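Local structure of cysteine hydrolase (3IRV) at residues A[67-79]-A[91-104]. The protein probably acts as a hydrolase of the isochorismatase-like cysteine hydrolase family, its substrate not established. Residues are numbered along the deposited sequence; the frame is centred on the assembly and turned at random. Where two conformers were deposited one is given.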
loop_
_atom_site.group_PDB
_atom_site.type_symbol
_atom_site.label_atom_id
_atom_site.label_comp_id
_atom_site.label_asym_id
_atom_site.label_seq_id
_atom_site.Cartn_x
_atom_site.Cartn_y
_atom_site.Cartn_z
ATOM N N VAL A 67 -10.641 -18.629 9.935
ATOM C CA VAL A 67 -9.307 -18.146 10.229
ATOM C C VAL A 67 -8.368 -18.521 9.084
ATOM O O VAL A 67 -8.268 -19.704 8.728
ATOM C CB VAL A 67 -8.764 -18.787 11.517
ATOM C CG1 VAL A 67 -7.308 -18.440 11.714
ATOM C CG2 VAL A 67 -9.595 -18.317 12.714
ATOM N N ILE A 68 -7.674 -17.515 8.546
ATOM C CA ILE A 68 -6.738 -17.696 7.424
ATOM C C ILE A 68 -5.365 -17.196 7.833
ATOM O O ILE A 68 -5.237 -16.061 8.279
ATOM C CB ILE A 68 -7.188 -16.885 6.197
ATOM C CG1 ILE A 68 -8.592 -17.347 5.777
ATOM C CG2 ILE A 68 -6.165 -17.023 5.043
ATOM C CD1 ILE A 68 -9.326 -16.441 4.757
ATOM N N TYR A 69 -4.345 -18.032 7.678
ATOM C CA TYR A 69 -2.967 -17.599 7.919
ATOM C C TYR A 69 -2.299 -17.305 6.588
ATOM O O TYR A 69 -2.435 -18.087 5.660
ATOM C CB TYR A 69 -2.171 -18.715 8.585
ATOM C CG TYR A 69 -2.611 -19.083 9.975
ATOM C CD1 TYR A 69 -1.864 -18.642 11.076
ATOM C CD2 TYR A 69 -3.739 -19.922 10.204
ATOM C CE1 TYR A 69 -2.229 -18.999 12.391
ATOM C CE2 TYR A 69 -4.111 -20.274 11.508
ATOM C CZ TYR A 69 -3.348 -19.809 12.598
ATOM O OH TYR A 69 -3.748 -20.205 13.883
ATOM N N LEU A 70 -1.588 -16.189 6.494
ATOM C CA LEU A 70 -0.740 -15.934 5.330
ATOM C C LEU A 70 0.690 -16.304 5.710
ATOM O O LEU A 70 1.121 -16.062 6.857
ATOM C CB LEU A 70 -0.735 -14.449 4.965
ATOM C CG LEU A 70 -2.110 -13.868 4.643
ATOM C CD1 LEU A 70 -1.933 -12.426 4.204
ATOM C CD2 LEU A 70 -2.837 -14.698 3.582
ATOM N N ARG A 71 1.419 -16.891 4.767
ATOM C CA ARG A 71 2.847 -17.136 4.947
ATOM C C ARG A 71 3.597 -16.614 3.743
ATOM O O ARG A 71 3.188 -16.878 2.600
ATOM C CB ARG A 71 3.134 -18.637 5.083
ATOM C CG ARG A 71 2.374 -19.310 6.236
ATOM C CD ARG A 71 2.808 -20.785 6.431
ATOM N NE ARG A 71 2.660 -21.546 5.179
ATOM C CZ ARG A 71 2.941 -22.839 5.050
ATOM N NH1 ARG A 71 3.386 -23.519 6.093
ATOM N NH2 ARG A 71 2.791 -23.444 3.868
ATOM N N HIS A 72 4.685 -15.879 3.984
ATOM C CA HIS A 72 5.532 -15.422 2.905
ATOM C C HIS A 72 6.569 -16.510 2.658
ATOM O O HIS A 72 7.432 -16.757 3.510
ATOM C CB HIS A 72 6.200 -14.108 3.287
ATOM C CG HIS A 72 6.835 -13.392 2.131
ATOM N ND1 HIS A 72 7.356 -12.114 2.228
ATOM C CD2 HIS A 72 7.006 -13.769 0.839
ATOM C CE1 HIS A 72 7.824 -11.742 1.050
ATOM N NE2 HIS A 72 7.627 -12.726 0.192
ATOM N N ILE A 73 6.448 -17.184 1.519
ATOM C CA ILE A 73 7.259 -18.362 1.207
ATOM C C ILE A 73 7.560 -18.341 -0.297
ATOM O O ILE A 73 6.638 -18.113 -1.123
ATOM C CB ILE A 73 6.502 -19.658 1.542
ATOM C CG1 ILE A 73 6.261 -19.792 3.056
ATOM C CG2 ILE A 73 7.324 -20.888 1.074
ATOM C CD1 ILE A 73 5.602 -21.103 3.454
ATOM N N VAL A 74 8.831 -18.581 -0.646
ATOM C CA VAL A 74 9.257 -18.689 -2.055
ATOM C C VAL A 74 9.905 -20.057 -2.292
ATOM O O VAL A 74 10.213 -20.779 -1.331
ATOM C CB VAL A 74 10.210 -17.548 -2.459
ATOM C CG1 VAL A 74 9.568 -16.163 -2.192
ATOM C CG2 VAL A 74 11.535 -17.661 -1.661
ATOM N N ARG A 75 10.123 -20.423 -3.561
ATOM C CA ARG A 75 10.583 -21.776 -3.870
ATOM C C ARG A 75 11.993 -22.011 -3.353
ATOM O O ARG A 75 12.292 -23.117 -2.873
ATOM C CB ARG A 75 10.526 -22.015 -5.374
ATOM C CG ARG A 75 9.106 -22.322 -5.873
ATOM C CD ARG A 75 8.913 -21.918 -7.344
ATOM N NE ARG A 75 7.544 -22.216 -7.790
ATOM C CZ ARG A 75 6.485 -21.434 -7.567
ATOM N NH1 ARG A 75 6.625 -20.303 -6.901
ATOM N NH2 ARG A 75 5.265 -21.807 -7.989
ATOM N N GLY A 76 12.829 -20.972 -3.422
ATOM C CA GLY A 76 14.222 -21.089 -3.028
ATOM C C GLY A 76 15.223 -21.069 -4.164
ATOM O O GLY A 76 16.441 -20.863 -3.919
ATOM N N ASP A 77 14.755 -21.289 -5.400
ATOM C CA ASP A 77 15.655 -21.348 -6.559
ATOM C C ASP A 77 15.745 -20.029 -7.324
ATOM O O ASP A 77 16.406 -19.967 -8.355
ATOM C CB ASP A 77 15.278 -22.504 -7.518
ATOM C CG ASP A 77 13.893 -22.358 -8.117
ATOM O OD1 ASP A 77 13.194 -21.347 -7.852
ATOM O OD2 ASP A 77 13.499 -23.276 -8.889
ATOM N N GLY A 78 15.050 -18.995 -6.844
ATOM C CA GLY A 78 15.041 -17.703 -7.538
ATOM C C GLY A 78 14.071 -17.586 -8.712
ATOM O O GLY A 78 13.953 -16.500 -9.315
ATOM N N SER A 79 13.357 -18.674 -9.036
ATOM C CA SER A 79 12.411 -18.656 -10.181
ATOM C C SER A 79 11.191 -17.768 -9.957
ATOM O O SER A 79 10.521 -17.366 -10.925
ATOM C CB SER A 79 11.949 -20.059 -10.561
ATOM O OG SER A 79 11.156 -20.609 -9.529
ATOM N N VAL A 91 16.676 -13.212 -0.028
ATOM C CA VAL A 91 15.323 -13.754 0.121
ATOM C C VAL A 91 15.245 -15.254 -0.176
ATOM O O VAL A 91 14.548 -15.977 0.524
ATOM C CB VAL A 91 14.289 -12.993 -0.733
ATOM C CG1 VAL A 91 14.612 -13.068 -2.238
ATOM C CG2 VAL A 91 12.862 -13.465 -0.414
ATOM N N ASP A 92 15.980 -15.727 -1.187
ATOM C CA ASP A 92 15.845 -17.144 -1.582
ATOM C C ASP A 92 16.415 -18.094 -0.545
ATOM O O ASP A 92 16.132 -19.300 -0.590
ATOM C CB ASP A 92 16.448 -17.441 -2.964
ATOM C CG ASP A 92 15.777 -16.641 -4.076
ATOM O OD1 ASP A 92 14.559 -16.349 -3.979
ATOM O OD2 ASP A 92 16.469 -16.274 -5.036
ATOM N N GLN A 93 17.238 -17.558 0.351
ATOM C CA GLN A 93 17.900 -18.355 1.381
ATOM C C GLN A 93 17.264 -18.219 2.751
ATOM O O GLN A 93 17.713 -18.863 3.702
ATOM C CB GLN A 93 19.374 -17.944 1.496
ATOM C CG GLN A 93 20.265 -18.518 0.381
ATOM C CD GLN A 93 20.105 -17.795 -0.938
ATOM O OE1 GLN A 93 20.185 -16.562 -0.999
ATOM N NE2 GLN A 93 19.870 -18.557 -2.005
ATOM N N ILE A 94 16.298 -17.314 2.887
ATOM C CA ILE A 94 15.629 -17.120 4.178
ATOM C C ILE A 94 14.120 -17.376 4.175
ATOM O O ILE A 94 13.553 -17.709 5.223
ATOM C CB ILE A 94 15.937 -15.750 4.832
ATOM C CG1 ILE A 94 15.455 -14.604 3.946
ATOM C CG2 ILE A 94 17.459 -15.645 5.122
ATOM C CD1 ILE A 94 15.539 -13.234 4.631
ATOM N N LEU A 95 13.489 -17.249 3.004
ATOM C CA LEU A 95 12.047 -17.487 2.890
ATOM C C LEU A 95 11.757 -18.707 1.998
ATOM O O LEU A 95 10.620 -18.925 1.596
ATOM C CB LEU A 95 11.300 -16.242 2.361
ATOM C CG LEU A 95 11.293 -15.004 3.286
ATOM C CD1 LEU A 95 10.509 -13.872 2.643
ATOM C CD2 LEU A 95 10.703 -15.277 4.661
ATOM N N ALA A 96 12.783 -19.523 1.749
ATOM C CA ALA A 96 12.628 -20.729 0.937
ATOM C C ALA A 96 11.663 -21.713 1.622
ATOM O O ALA A 96 11.659 -21.822 2.856
ATOM C CB ALA A 96 13.984 -21.385 0.746
ATOM N N ARG A 97 10.869 -22.453 0.843
ATOM C CA ARG A 97 9.929 -23.382 1.468
ATOM C C ARG A 97 10.621 -24.373 2.409
ATOM O O ARG A 97 10.044 -24.717 3.462
ATOM C CB ARG A 97 9.088 -24.131 0.440
ATOM C CG ARG A 97 7.918 -24.905 1.060
ATOM C CD ARG A 97 6.906 -25.333 -0.012
ATOM N NE ARG A 97 6.193 -24.202 -0.627
ATOM C CZ ARG A 97 5.128 -23.609 -0.094
ATOM N NH1 ARG A 97 4.534 -22.604 -0.722
ATOM N NH2 ARG A 97 4.666 -24.007 1.077
ATOM N N HIS A 98 11.855 -24.779 2.096
ATOM C CA HIS A 98 12.579 -25.755 2.931
ATOM C C HIS A 98 13.131 -25.138 4.218
ATOM O O HIS A 98 13.607 -25.860 5.108
ATOM C CB HIS A 98 13.721 -26.394 2.131
ATOM C CG HIS A 98 14.052 -27.798 2.556
ATOM N ND1 HIS A 98 14.158 -28.183 3.880
ATOM C CD2 HIS A 98 14.282 -28.911 1.820
ATOM C CE1 HIS A 98 14.460 -29.474 3.934
ATOM N NE2 HIS A 98 14.511 -29.945 2.700
ATOM N N ASP A 99 13.094 -23.811 4.335
ATOM C CA ASP A 99 13.684 -23.157 5.522
ATOM C C ASP A 99 12.778 -23.336 6.736
ATOM O O ASP A 99 11.606 -22.972 6.672
ATOM C CB ASP A 99 13.858 -21.673 5.253
ATOM C CG ASP A 99 14.975 -21.387 4.243
ATOM O OD1 ASP A 99 15.861 -22.256 4.019
ATOM O OD2 ASP A 99 14.965 -20.287 3.654
ATOM N N PRO A 100 13.301 -23.894 7.855
ATOM C CA PRO A 100 12.439 -24.096 9.033
ATOM C C PRO A 100 11.710 -22.837 9.517
ATOM O O PRO A 100 10.615 -22.934 10.074
ATOM C CB PRO A 100 13.427 -24.535 10.128
ATOM C CG PRO A 100 14.554 -25.145 9.399
ATOM C CD PRO A 100 14.677 -24.386 8.092
ATOM N N ASP A 101 12.327 -21.681 9.331
ATOM C CA ASP A 101 11.745 -20.455 9.871
ATOM C C ASP A 101 10.560 -19.884 9.095
ATOM O O ASP A 101 9.953 -18.894 9.548
ATOM C CB ASP A 101 12.805 -19.385 10.147
ATOM C CG ASP A 101 13.633 -19.707 11.411
ATOM O OD1 ASP A 101 13.321 -20.695 12.149
ATOM O OD2 ASP A 101 14.605 -18.976 11.674
ATOM N N VAL A 102 10.185 -20.521 7.982
ATOM C CA VAL A 102 8.957 -20.051 7.288
ATOM C C VAL A 102 7.687 -20.572 7.956
ATOM O O VAL A 102 6.581 -20.177 7.588
ATOM C CB VAL A 102 8.900 -20.400 5.769
ATOM C CG1 VAL A 102 10.088 -19.796 5.014
ATOM C CG2 VAL A 102 8.786 -21.919 5.535
ATOM N N GLU A 103 7.829 -21.486 8.909
ATOM C CA GLU A 103 6.645 -22.049 9.580
ATOM C C GLU A 103 6.016 -21.054 10.553
ATOM O O GLU A 103 6.718 -20.252 11.182
ATOM C CB GLU A 103 7.030 -23.331 10.337
ATOM C CG GLU A 103 7.658 -24.424 9.463
ATOM C CD GLU A 103 6.712 -24.979 8.381
ATOM O OE1 GLU A 103 5.454 -24.925 8.549
ATOM O OE2 GLU A 103 7.227 -25.478 7.337
ATOM N N VAL A 104 4.685 -21.115 10.670
ATOM C CA VAL A 104 3.960 -20.323 11.672
ATOM C C VAL A 104 4.407 -20.706 13.091
ATOM O O VAL A 104 4.641 -21.887 13.380
ATOM C CB VAL A 104 2.432 -20.509 11.525
ATOM C CG1 VAL A 104 1.657 -19.809 12.660
ATOM C CG2 VAL A 104 1.966 -19.993 10.127
HETATM O O HOH W 1 3.459 -23.172 9.048
HETATM O O HOH W 2 5.325 -25.858 5.448
HETATM O O HOH W 3 3.872 -26.704 7.073
HETATM O O HOH W 4 5.975 -21.078 -2.527
HETATM O O HOH W 5 12.916 -24.690 -0.696
HETATM O O HOH W 6 13.017 -18.519 -4.800
#
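Val74 and Ala96 form a single beta bridge just past the end of strand 66-72. Val74 N gives a nearly straight hydrogen bond to Leu95 O (2.9 Å, 172° at the hydrogen), while the return bond from Arg97 N to Val74 O is weak. The same two carbonyls also receive CA-H...O contacts, Leu95 O from Ile73 CA and Val74 O from Ala96 CA. Beyond the bridge Gly76, at a positive phi, packs its CA against Ala96 CB (3.8 Å).

At the end of the strand, Leu95 reaches over His72: Leu95 CD1 sits above the centre of the imidazole, 3.6 Å from the ring centroid, a CH-pi contact. Ile73 is wedged between two partners. Ile73 CG2, anti to the backbone N, lies over the middle of the Arg97 guanidinium, 3.7 Å from Arg97 CZ. Ile73 CG1 meets Val102 CB at 3.8 Å. Arg97 also brings NH2 to 3.4 Å from Arg71 NH2, but Asp118 of strand 115-119 forms salt bridges with both arginines and probably offsets their like charge. Arg71 runs alongside Glu103 in a long salt bridge, Arg71 NH1 to Glu103 OE1 3.5 Å, reinforced by bridging waters; one of these also accepts from Val104 N. Deeper in, Val104 packs on Tyr69 and on the aliphatic part of Arg71.

At the far end a water donates to Asp92 OD1 and accepts from Gly76 N and Gly78 N, tying the turn at Gly76-Gly78 to Asp92, which is also held by Thr81 and Arg85. The contact folds the excursion after a parallel strand back onto that strand's C-terminal end, within the alpha/beta fold of the isochorismatase family.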